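Local atomic coordinates of uncharacterized protein (Vanderwaltozyma polyspora, PDB entry 5THE), a protein that probably binds RNA as a budding yeast Argonaute, of which this chain is the C-terminal lobe carrying the Piwi domain. Residues R80-N85 with I187-R192; Y276-Q281 with F505-F510; E311-V316 with K356-S361; K338-R343 with P382-A387. All blocks are in the same frame, centred on the assembly; numbering follows the deposited sequence.

Contact 1: R80-N85 with I187-R192; sequences RAIFIN and ILYVLR
Phe83 lies against Val190 on one face of two paired strands. The Val190 methyl CG1 presses on the ring at Phe83 CD2, 3.6 Å away. One ring face also covers the carbonyl oxygen of Val190, off toward the rim. Phe83 CG is trans to the backbone N (chi1 -168°), beside the carbonyl carbon, and the ring extends to Arg192. Arg192 CD meets it edge-on, in the ring plane, 3.8 Å from Phe83 CZ. On the other face Tyr189 is the wedge. Its CD1 fits between two isoleucines, 3.9 Å from Ile82 CB and 3.8 Å from Ile84 CG1. Ile187 CG2 sits over the centre of one face of the Tyr189 ring, and Ile82 CD1 touches that methyl at 3.9 Å. Ile84 CB then has Leu191 CD2 alongside.

The strands are parallel and joined by five backbone hydrogen bonds, from Leu188 N to Arg80 O through to Arg192 N to Ile84 O. They belong to an open parallel sheet with helices on both faces, as in the Rossmann-like MID domain of Argonautes. Helix 95-111 covers Ala81, Phe83 and Leu188. Helix 169-179 covers Ile82, Ile187 and Tyr189. Leu191 packs on a uracil base of the bound RNA.

Arg192 NH1 gives Asn85 OD1 a 2.7 Å bond on a lone pair, with the amide and guanidinium nearly coplanar. Thr89 O accepts from both Arg192 NH1 and Asn85 ND2. An alanine in place of Arg192 would probably lose the CD contact at the Phe83 edge and leave Asn85 OD1 without this donor.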
# COMPACT_ATOMS: atom_id res chain seq x y z
N ARG A 80 24.41 -0.81 3.49
CA ARG A 80 25.33 -1.83 3.01
C ARG A 80 24.80 -2.42 1.71
O ARG A 80 23.71 -2.99 1.68
CB ARG A 80 25.50 -2.95 4.04
CG ARG A 80 26.28 -2.57 5.28
CD ARG A 80 27.62 -1.93 4.95
NE ARG A 80 28.54 -2.82 4.24
CZ ARG A 80 29.22 -3.81 4.81
NH1 ARG A 80 29.06 -4.07 6.11
NH2 ARG A 80 30.05 -4.56 4.09
N ALA A 81 25.58 -2.28 0.65
CA ALA A 81 25.21 -2.86 -0.63
C ALA A 81 25.67 -4.31 -0.68
O ALA A 81 26.81 -4.63 -0.32
CB ALA A 81 25.83 -2.06 -1.77
N ILE A 82 24.79 -5.19 -1.12
CA ILE A 82 25.11 -6.59 -1.37
C ILE A 82 24.75 -6.87 -2.81
O ILE A 82 23.58 -6.82 -3.19
CB ILE A 82 24.37 -7.53 -0.41
CG1 ILE A 82 24.76 -7.24 1.04
CG2 ILE A 82 24.64 -9.01 -0.79
CD1 ILE A 82 24.04 -8.12 2.06
N PHE A 83 25.77 -7.11 -3.63
CA PHE A 83 25.56 -7.38 -5.05
C PHE A 83 25.22 -8.86 -5.22
O PHE A 83 26.05 -9.73 -4.95
CB PHE A 83 26.79 -7.00 -5.86
CG PHE A 83 26.56 -6.97 -7.34
CD1 PHE A 83 26.69 -8.12 -8.10
CD2 PHE A 83 26.22 -5.79 -7.98
CE1 PHE A 83 26.47 -8.10 -9.47
CE2 PHE A 83 26.01 -5.77 -9.35
CZ PHE A 83 26.13 -6.93 -10.09
N ILE A 84 23.99 -9.14 -5.63
CA ILE A 84 23.54 -10.51 -5.86
C ILE A 84 23.83 -10.81 -7.33
O ILE A 84 23.14 -10.32 -8.22
CB ILE A 84 22.07 -10.69 -5.51
CG1 ILE A 84 21.83 -10.27 -4.04
CG2 ILE A 84 21.64 -12.15 -5.76
CD1 ILE A 84 22.52 -11.17 -2.97
N ASN A 85 24.88 -11.59 -7.58
CA ASN A 85 25.27 -11.89 -8.95
C ASN A 85 24.46 -13.10 -9.42
O ASN A 85 24.91 -14.24 -9.38
CB ASN A 85 26.77 -12.16 -9.02
CG ASN A 85 27.22 -12.42 -10.44
OD1 ASN A 85 26.70 -11.82 -11.37
ND2 ASN A 85 28.21 -13.30 -10.61
N ILE A 187 20.06 -2.89 4.33
CA ILE A 187 20.67 -3.66 3.26
C ILE A 187 20.11 -3.21 1.92
O ILE A 187 18.89 -3.12 1.75
CB ILE A 187 20.42 -5.16 3.46
CG1 ILE A 187 21.18 -5.68 4.67
CG2 ILE A 187 20.85 -5.92 2.19
CD1 ILE A 187 20.65 -7.00 5.13
N LEU A 188 20.99 -2.97 0.96
CA LEU A 188 20.60 -2.72 -0.42
C LEU A 188 21.06 -3.91 -1.27
O LEU A 188 22.26 -4.07 -1.52
CB LEU A 188 21.19 -1.41 -0.93
CG LEU A 188 20.90 -1.10 -2.40
CD1 LEU A 188 19.39 -1.05 -2.67
CD2 LEU A 188 21.59 0.20 -2.81
N TYR A 189 20.13 -4.76 -1.66
CA TYR A 189 20.45 -5.83 -2.59
C TYR A 189 20.50 -5.25 -4.00
O TYR A 189 19.52 -4.66 -4.47
CB TYR A 189 19.42 -6.95 -2.50
CG TYR A 189 19.49 -7.75 -1.23
CD1 TYR A 189 20.64 -8.45 -0.89
CD2 TYR A 189 18.38 -7.86 -0.38
CE1 TYR A 189 20.71 -9.21 0.27
CE2 TYR A 189 18.44 -8.61 0.78
CZ TYR A 189 19.60 -9.29 1.10
OH TYR A 189 19.68 -10.04 2.25
N VAL A 190 21.64 -5.40 -4.67
CA VAL A 190 21.83 -4.92 -6.04
C VAL A 190 21.83 -6.15 -6.93
O VAL A 190 22.78 -6.95 -6.91
CB VAL A 190 23.13 -4.12 -6.19
CG1 VAL A 190 23.31 -3.64 -7.62
CG2 VAL A 190 23.11 -2.91 -5.22
N LEU A 191 20.77 -6.31 -7.72
CA LEU A 191 20.59 -7.54 -8.51
C LEU A 191 21.26 -7.40 -9.86
O LEU A 191 20.98 -6.45 -10.60
CB LEU A 191 19.10 -7.85 -8.71
CG LEU A 191 18.26 -7.74 -7.44
CD1 LEU A 191 16.80 -7.99 -7.78
CD2 LEU A 191 18.74 -8.72 -6.38
N ARG A 192 22.13 -8.35 -10.20
CA ARG A 192 22.77 -8.30 -11.51
C ARG A 192 21.75 -8.40 -12.64
O ARG A 192 21.87 -7.72 -13.66
CB ARG A 192 23.81 -9.41 -11.63
CG ARG A 192 24.39 -9.56 -13.04
CD ARG A 192 25.89 -9.35 -13.03
NE ARG A 192 26.49 -9.47 -14.36
CZ ARG A 192 27.19 -10.52 -14.77
NH1 ARG A 192 27.38 -11.57 -13.98
NH2 ARG A 192 27.70 -10.53 -15.99

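Contact 2: Y276-Q281 with F505-F510; sequences YPEKDQ and FFKAGF
The ring of Phe506 carries Pro277 on one face and Glu278 and Gln281 at its edge. Pro277 CG stands over the ring centre, 3.7 Å from the centroid and 12° off the normal, a CH-pi contact. At the rim, Glu278 CG comes to 3.7 Å from Phe506 CE1. Gln281 CG is 3.5 Å from Phe506 CZ. The second ring, Phe510, takes Glu278 CG over one face in another CH-pi contact, 3.6 Å from its centroid.

The loop here links strands 264-274 and 282-289, an antiparallel hairpin of the Piwi domain, whose fold is RNase H-like. It docks on helix 490-515. A type II beta turn from Glu278 to Gln281 brings these two side chains to the same pair of rings. Gln281 is bent at chi2 (-49°), and its amide carbon CD comes 3.6 Å from Phe510 CE1. The amide plane is turned 53° against that ring. Its NE2 donates to Lys279 O within the turn, which helps to fix the amide. Ile284 of strand 282-289 touches both Pro277 and Phe506.

The aliphatic part of Lys507 passes Pro277 O and Glu278 OE2. Its chain bends at chi3 and chi4, returning the amine to the Glu278 carboxylate. The resulting salt bridge is weak as a hydrogen bond, at 3.5 Å between Lys507 NZ and Glu278 OE2. A water also bridges the two segments. It donates to Glu278 OE2 and, at 2.9 Å, to the backbone oxygen of Lys507.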
# COMPACT_ATOMS: atom_id res chain seq x y z
N TYR A 276 -4.09 -19.07 -5.26
CA TYR A 276 -3.17 -19.99 -5.91
C TYR A 276 -1.75 -19.44 -5.99
O TYR A 276 -1.23 -19.18 -7.09
CB TYR A 276 -3.69 -20.37 -7.29
CG TYR A 276 -5.10 -20.93 -7.22
CD1 TYR A 276 -5.35 -22.13 -6.56
CD2 TYR A 276 -6.18 -20.24 -7.77
CE1 TYR A 276 -6.64 -22.65 -6.46
CE2 TYR A 276 -7.47 -20.76 -7.68
CZ TYR A 276 -7.69 -21.96 -7.03
OH TYR A 276 -8.97 -22.46 -6.93
N PRO A 277 -1.08 -19.22 -4.85
CA PRO A 277 0.33 -18.81 -4.91
C PRO A 277 1.19 -19.85 -5.59
O PRO A 277 2.21 -19.51 -6.22
CB PRO A 277 0.70 -18.63 -3.43
CG PRO A 277 -0.28 -19.48 -2.67
CD PRO A 277 -1.56 -19.41 -3.47
N GLU A 278 0.81 -21.12 -5.48
CA GLU A 278 1.22 -22.20 -6.36
C GLU A 278 -0.05 -22.93 -6.77
O GLU A 278 -1.14 -22.62 -6.28
CB GLU A 278 2.22 -23.14 -5.68
CG GLU A 278 3.53 -22.49 -5.27
CD GLU A 278 4.41 -22.18 -6.45
OE1 GLU A 278 4.05 -22.59 -7.58
OE2 GLU A 278 5.47 -21.56 -6.26
N LYS A 279 0.08 -23.91 -7.66
CA LYS A 279 -1.10 -24.56 -8.19
C LYS A 279 -1.81 -25.34 -7.09
O LYS A 279 -1.16 -26.05 -6.31
CB LYS A 279 -0.74 -25.47 -9.36
CG LYS A 279 -1.90 -25.71 -10.31
CD LYS A 279 -2.26 -27.19 -10.42
CE LYS A 279 -1.26 -27.97 -11.25
NZ LYS A 279 -1.67 -29.40 -11.43
N ASP A 280 -3.13 -25.16 -7.01
CA ASP A 280 -4.00 -25.86 -6.07
C ASP A 280 -3.74 -25.49 -4.61
O ASP A 280 -4.18 -26.20 -3.70
CB ASP A 280 -3.91 -27.38 -6.25
CG ASP A 280 -4.30 -27.81 -7.65
OD1 ASP A 280 -5.19 -27.18 -8.25
OD2 ASP A 280 -3.69 -28.78 -8.15
N GLN A 281 -3.05 -24.38 -4.35
CA GLN A 281 -2.71 -24.05 -2.97
C GLN A 281 -3.74 -23.09 -2.38
O GLN A 281 -4.49 -22.42 -3.09
CB GLN A 281 -1.30 -23.46 -2.90
CG GLN A 281 -0.24 -24.48 -3.27
CD GLN A 281 -0.44 -25.80 -2.52
OE1 GLN A 281 -0.39 -25.84 -1.28
NE2 GLN A 281 -0.68 -26.87 -3.26
N PHE A 505 6.86 -15.31 0.11
CA PHE A 505 7.27 -16.20 1.20
C PHE A 505 6.76 -17.61 0.95
O PHE A 505 7.50 -18.59 1.13
CB PHE A 505 6.74 -15.68 2.54
CG PHE A 505 7.23 -14.31 2.91
CD1 PHE A 505 8.42 -13.81 2.42
CD2 PHE A 505 6.47 -13.52 3.78
CE1 PHE A 505 8.87 -12.55 2.79
CE2 PHE A 505 6.91 -12.26 4.15
CZ PHE A 505 8.11 -11.77 3.66
N PHE A 506 5.48 -17.74 0.56
CA PHE A 506 4.91 -19.06 0.30
C PHE A 506 5.70 -19.78 -0.79
O PHE A 506 6.08 -20.95 -0.63
CB PHE A 506 3.44 -18.91 -0.09
CG PHE A 506 2.74 -20.23 -0.35
CD1 PHE A 506 2.91 -20.91 -1.55
CD2 PHE A 506 1.89 -20.77 0.60
CE1 PHE A 506 2.27 -22.11 -1.79
CE2 PHE A 506 1.24 -21.96 0.36
CZ PHE A 506 1.44 -22.63 -0.83
N LYS A 507 5.97 -19.06 -1.88
CA LYS A 507 6.64 -19.66 -3.04
C LYS A 507 8.09 -20.02 -2.74
O LYS A 507 8.59 -21.04 -3.24
CB LYS A 507 6.56 -18.70 -4.23
CG LYS A 507 5.20 -18.67 -4.90
CD LYS A 507 5.08 -17.51 -5.90
CE LYS A 507 6.23 -17.47 -6.88
NZ LYS A 507 6.16 -18.56 -7.89
N ALA A 508 8.80 -19.20 -1.95
CA ALA A 508 10.21 -19.48 -1.69
C ALA A 508 10.41 -20.76 -0.88
O ALA A 508 11.50 -21.33 -0.91
CB ALA A 508 10.86 -18.31 -0.96
N GLY A 509 9.40 -21.20 -0.14
CA GLY A 509 9.55 -22.37 0.69
C GLY A 509 8.76 -23.56 0.19
O GLY A 509 8.79 -24.64 0.78
N PHE A 510 8.06 -23.36 -0.93
CA PHE A 510 7.05 -24.32 -1.35
C PHE A 510 7.67 -25.63 -1.82
O PHE A 510 7.12 -26.70 -1.56
CB PHE A 510 6.20 -23.73 -2.45
CG PHE A 510 5.19 -24.68 -3.02
CD1 PHE A 510 4.06 -25.02 -2.29
CD2 PHE A 510 5.36 -25.23 -4.28
CE1 PHE A 510 3.11 -25.88 -2.82
CE2 PHE A 510 4.42 -26.10 -4.82
CZ PHE A 510 3.29 -26.42 -4.09
O HOH W 1 7.89 -21.97 -5.89

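Contact 3: E311-V316 with K356-S361; sequences EIITNV and KIEVKS
Glu358 reaches from helix 351-373 to the backbone of Ile313, passing Ile312. Its chain is extended beyond CG (chi2 179°), which carries the carboxylate obliquely by both isoleucines. Ile313 N donates to Glu358 OE1 at 2.9 Å, with an angle of 166° at the hydrogen. The donor comes from above the carboxylate plane. Ile313 CG1 lies 3.7 Å from the same oxygen.

Ile312 and Ile357 cross at about a right angle, and their CG2 methyls meet at 3.8 Å. Val316 approaches the helix backbone. Its CG1 sits between the backbone N and the carbonyl carbon (chi1 67°), and lies 3.5 Å from Glu358 O. A water links the two segments: it donates to Asn315 OD1 and is hydrogen-bonded to Ser361 OG. Ser361 OG also bonds Gly317 N.

The loop before helix 320-329 makes an inverse gamma turn at Ile313, then a type I turn from Ile313 to Val316. In this RNase H-like Piwi domain the Glu358 bond and the isoleucine contacts join it to helix 351-373.

Both carboxylate oxygens are engaged. OE1 also has a salt bridge to Arg343, and OE2 accepts from Tyr341 OH. A glutamine in place of Glu358 would probably weaken the hold on Arg343, leaving that guanidinium without its charged mate. The buried carboxylate is likely to stay ionised, since Arg343 and the donors at both oxygens would stabilise its charge.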
# COMPACT_ATOMS: atom_id res chain seq x y z
N GLU A 311 -12.30 -16.94 -1.25
CA GLU A 311 -12.37 -15.49 -1.34
C GLU A 311 -12.69 -14.81 -0.02
O GLU A 311 -12.24 -13.69 0.22
CB GLU A 311 -13.41 -15.07 -2.38
CG GLU A 311 -13.21 -15.67 -3.76
CD GLU A 311 -14.04 -14.97 -4.82
OE1 GLU A 311 -13.59 -13.92 -5.33
OE2 GLU A 311 -15.15 -15.45 -5.12
N ILE A 312 -13.46 -15.46 0.86
CA ILE A 312 -13.88 -14.84 2.12
C ILE A 312 -12.80 -15.09 3.17
O ILE A 312 -12.35 -16.23 3.35
CB ILE A 312 -15.24 -15.39 2.58
CG1 ILE A 312 -16.32 -15.10 1.53
CG2 ILE A 312 -15.64 -14.78 3.90
CD1 ILE A 312 -16.42 -13.65 1.14
N ILE A 313 -12.37 -14.02 3.83
CA ILE A 313 -11.38 -14.12 4.90
C ILE A 313 -12.10 -14.51 6.18
O ILE A 313 -12.49 -13.63 6.97
CB ILE A 313 -10.59 -12.81 5.11
CG1 ILE A 313 -10.19 -12.18 3.78
CG2 ILE A 313 -9.39 -13.09 5.95
CD1 ILE A 313 -9.66 -10.72 3.91
N THR A 314 -12.24 -15.81 6.41
CA THR A 314 -13.08 -16.32 7.49
C THR A 314 -12.65 -15.78 8.85
O THR A 314 -13.49 -15.44 9.69
CB THR A 314 -13.05 -17.84 7.52
OG1 THR A 314 -13.41 -18.34 6.23
CG2 THR A 314 -14.05 -18.37 8.55
N ASN A 315 -11.36 -15.74 9.10
CA ASN A 315 -10.85 -15.35 10.40
C ASN A 315 -10.08 -14.03 10.31
O ASN A 315 -9.05 -13.85 10.95
CB ASN A 315 -9.99 -16.46 10.99
CG ASN A 315 -9.95 -16.42 12.52
OD1 ASN A 315 -10.72 -15.70 13.16
ND2 ASN A 315 -9.05 -17.22 13.11
N VAL A 316 -10.61 -13.08 9.51
CA VAL A 316 -9.96 -11.78 9.39
C VAL A 316 -9.83 -11.13 10.76
O VAL A 316 -8.81 -10.49 11.06
CB VAL A 316 -10.74 -10.89 8.39
CG1 VAL A 316 -12.14 -10.49 8.91
CG2 VAL A 316 -9.93 -9.63 8.04
N LYS A 356 -21.53 -10.68 6.39
CA LYS A 356 -22.01 -11.67 7.36
C LYS A 356 -20.85 -12.40 8.03
O LYS A 356 -21.00 -12.87 9.16
CB LYS A 356 -22.95 -12.67 6.68
CG LYS A 356 -24.38 -12.20 6.56
CD LYS A 356 -25.22 -13.17 5.73
CE LYS A 356 -26.72 -12.89 5.88
NZ LYS A 356 -27.13 -11.55 5.38
N ILE A 357 -19.71 -12.51 7.36
CA ILE A 357 -18.57 -13.25 7.88
C ILE A 357 -17.47 -12.32 8.34
O ILE A 357 -17.04 -12.38 9.50
CB ILE A 357 -18.03 -14.27 6.85
CG1 ILE A 357 -19.14 -15.22 6.39
CG2 ILE A 357 -16.83 -15.02 7.45
CD1 ILE A 357 -19.76 -15.98 7.53
N GLU A 358 -16.97 -11.47 7.44
CA GLU A 358 -15.77 -10.69 7.75
C GLU A 358 -16.08 -9.52 8.68
O GLU A 358 -15.38 -9.33 9.67
CB GLU A 358 -15.12 -10.20 6.45
CG GLU A 358 -14.59 -11.31 5.57
CD GLU A 358 -13.96 -10.80 4.27
OE1 GLU A 358 -13.82 -11.61 3.32
OE2 GLU A 358 -13.59 -9.60 4.19
N VAL A 359 -17.12 -8.74 8.39
CA VAL A 359 -17.45 -7.64 9.31
C VAL A 359 -17.82 -8.19 10.68
O VAL A 359 -17.34 -7.69 11.72
CB VAL A 359 -18.56 -6.74 8.73
CG1 VAL A 359 -18.97 -5.67 9.76
CG2 VAL A 359 -18.11 -6.08 7.44
N LYS A 360 -18.64 -9.24 10.72
CA LYS A 360 -18.95 -9.91 11.98
C LYS A 360 -17.69 -10.41 12.68
O LYS A 360 -17.56 -10.31 13.90
CB LYS A 360 -19.92 -11.08 11.75
CG LYS A 360 -20.23 -11.89 13.02
CD LYS A 360 -21.11 -13.11 12.71
CE LYS A 360 -21.08 -14.10 13.87
NZ LYS A 360 -22.20 -15.06 13.86
N SER A 361 -16.75 -10.97 11.92
CA SER A 361 -15.51 -11.43 12.53
C SER A 361 -14.75 -10.27 13.15
O SER A 361 -14.17 -10.41 14.24
CB SER A 361 -14.65 -12.14 11.49
OG SER A 361 -13.38 -12.43 12.04
O HOH W 2 -13.53 -14.43 14.04

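Contact 4: K338-R343 with P382-A387; sequences KIMYFR and PVTCIA
Tyr341 is bonded through its backbone to both flanking residues of Cys385. Tyr341 N donates to Thr384 O at 2.7 Å. Its carbonyl takes Ile386 N at 2.8 Å. Ile339 uses its N and O likewise, on Pro382 O and Thr384 N. Arg343 N ends the series on Ile386 O.

These parallel strands belong to the beta-alpha-beta unit of strand 339-344, helix 351-373 and strand 383-389, in the RNase H-like fold of the Piwi domain. Strand 264-274 pairs on the other edge of 339-344, so Met340 and Phe342 bond through their backbones to its residues Leu267, Leu269 and Ser271.

Side-chain polar groups find partners outside the pair. Thr384 OG1 is bonded to Asp459 and Asn461, and Lys338 NZ donates to Asn461. Tyr341 OH binds Glu358. Arg343 NH1 binds Gly345 O, and its NH2 bonds Glu311 O and pairs with Glu358.

Apolar parts pack beside these bonds. Ile386 lies alongside Phe342, its CB 3.9 Å from Phe342 CD1. Met340 SD rests 4.0 Å from Thr384 CB. Cys385 SG, opposite its backbone N in torsion (chi1 172°), is thereby set obliquely to the Tyr341 ring, 3.7 Å from Tyr341 CD2.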
# COMPACT_ATOMS: atom_id res chain seq x y z
N LYS A 338 -13.57 4.34 16.05
CA LYS A 338 -14.19 4.06 14.76
C LYS A 338 -13.22 3.23 13.93
O LYS A 338 -12.01 3.44 13.99
CB LYS A 338 -14.55 5.33 13.97
CG LYS A 338 -15.62 6.23 14.58
CD LYS A 338 -15.92 7.39 13.64
CE LYS A 338 -16.95 8.35 14.23
NZ LYS A 338 -18.22 7.64 14.51
N ILE A 339 -13.77 2.29 13.16
CA ILE A 339 -12.97 1.44 12.28
C ILE A 339 -13.50 1.57 10.86
O ILE A 339 -14.71 1.51 10.62
CB ILE A 339 -13.01 -0.03 12.75
CG1 ILE A 339 -12.46 -0.15 14.17
CG2 ILE A 339 -12.23 -0.92 11.83
CD1 ILE A 339 -12.51 -1.57 14.72
N MET A 340 -12.59 1.76 9.91
CA MET A 340 -12.89 1.83 8.48
C MET A 340 -12.18 0.67 7.80
O MET A 340 -10.95 0.60 7.83
CB MET A 340 -12.43 3.17 7.91
CG MET A 340 -12.71 3.38 6.44
SD MET A 340 -14.22 4.33 6.21
CE MET A 340 -13.90 5.72 7.29
N TYR A 341 -12.95 -0.22 7.18
CA TYR A 341 -12.44 -1.50 6.67
C TYR A 341 -12.56 -1.54 5.15
O TYR A 341 -13.66 -1.71 4.60
CB TYR A 341 -13.21 -2.64 7.33
CG TYR A 341 -12.86 -4.01 6.81
CD1 TYR A 341 -11.54 -4.45 6.78
CD2 TYR A 341 -13.85 -4.88 6.35
CE1 TYR A 341 -11.22 -5.72 6.30
CE2 TYR A 341 -13.55 -6.14 5.88
CZ TYR A 341 -12.23 -6.56 5.86
OH TYR A 341 -11.91 -7.82 5.40
N PHE A 342 -11.43 -1.39 4.46
CA PHE A 342 -11.41 -1.44 3.00
C PHE A 342 -11.12 -2.86 2.56
O PHE A 342 -10.08 -3.41 2.93
CB PHE A 342 -10.37 -0.49 2.41
CG PHE A 342 -10.79 0.93 2.42
CD1 PHE A 342 -11.49 1.47 1.35
CD2 PHE A 342 -10.48 1.74 3.49
CE1 PHE A 342 -11.87 2.80 1.35
CE2 PHE A 342 -10.86 3.08 3.50
CZ PHE A 342 -11.57 3.60 2.42
N ARG A 343 -12.01 -3.43 1.77
CA ARG A 343 -11.88 -4.83 1.36
C ARG A 343 -11.63 -4.89 -0.14
O ARG A 343 -12.47 -4.45 -0.93
CB ARG A 343 -13.12 -5.63 1.74
CG ARG A 343 -13.10 -7.03 1.19
CD ARG A 343 -11.93 -7.84 1.72
NE ARG A 343 -12.35 -9.22 1.83
CZ ARG A 343 -12.18 -10.12 0.87
NH1 ARG A 343 -11.56 -9.77 -0.24
NH2 ARG A 343 -12.61 -11.36 1.04
N PRO A 382 -17.84 1.24 16.24
CA PRO A 382 -18.60 1.14 14.98
C PRO A 382 -17.70 0.96 13.77
O PRO A 382 -16.64 1.58 13.65
CB PRO A 382 -19.36 2.47 14.92
CG PRO A 382 -18.54 3.43 15.78
CD PRO A 382 -17.94 2.58 16.86
N VAL A 383 -18.15 0.13 12.84
CA VAL A 383 -17.37 -0.26 11.67
C VAL A 383 -18.04 0.27 10.41
O VAL A 383 -19.27 0.23 10.27
CB VAL A 383 -17.21 -1.79 11.62
CG1 VAL A 383 -16.47 -2.22 10.37
CG2 VAL A 383 -16.51 -2.30 12.89
N THR A 384 -17.23 0.77 9.48
CA THR A 384 -17.68 1.01 8.11
C THR A 384 -16.87 0.08 7.22
O THR A 384 -15.65 0.01 7.35
CB THR A 384 -17.49 2.47 7.69
OG1 THR A 384 -18.29 3.33 8.50
CG2 THR A 384 -17.90 2.64 6.21
N CYS A 385 -17.54 -0.63 6.32
CA CYS A 385 -16.86 -1.48 5.35
C CYS A 385 -17.04 -0.94 3.93
O CYS A 385 -18.16 -0.65 3.49
CB CYS A 385 -17.36 -2.92 5.44
SG CYS A 385 -16.72 -3.97 4.12
N ILE A 386 -15.93 -0.81 3.20
CA ILE A 386 -15.97 -0.40 1.81
C ILE A 386 -15.22 -1.41 0.96
O ILE A 386 -14.06 -1.72 1.23
CB ILE A 386 -15.37 1.00 1.59
CG1 ILE A 386 -16.16 2.04 2.39
CG2 ILE A 386 -15.36 1.35 0.09
CD1 ILE A 386 -15.65 3.46 2.23
N ALA A 387 -15.89 -1.93 -0.06
CA ALA A 387 -15.26 -2.86 -0.99
C ALA A 387 -14.85 -2.11 -2.24
O ALA A 387 -15.56 -1.22 -2.72
CB ALA A 387 -16.22 -4.01 -1.33

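How the contacts relate
Contact 1 closes before the other three open. It lies in the separate five-stranded parallel sheet, about 40 Å between centres from contacts 3 and 4, across the centre of the chain. Contact 2 comes between, its centre about 25 Å from that of contact 1 and about 23 Å from that of contact 3. Its two segments enclose the sequence of contacts 3 and 4, whose own segments alternate. Their centres are about 12 Å apart, and the two contacts touch, with Val316 CG2 3.8 Å from Tyr341 OH. Helix 351-373 runs between strands 339-344 and 383-389. Contact 1 thus probably belongs to a MID-like, RNA-facing part, and contacts 3 and 4 to the RNase H-like Piwi core, as in other Argonautes.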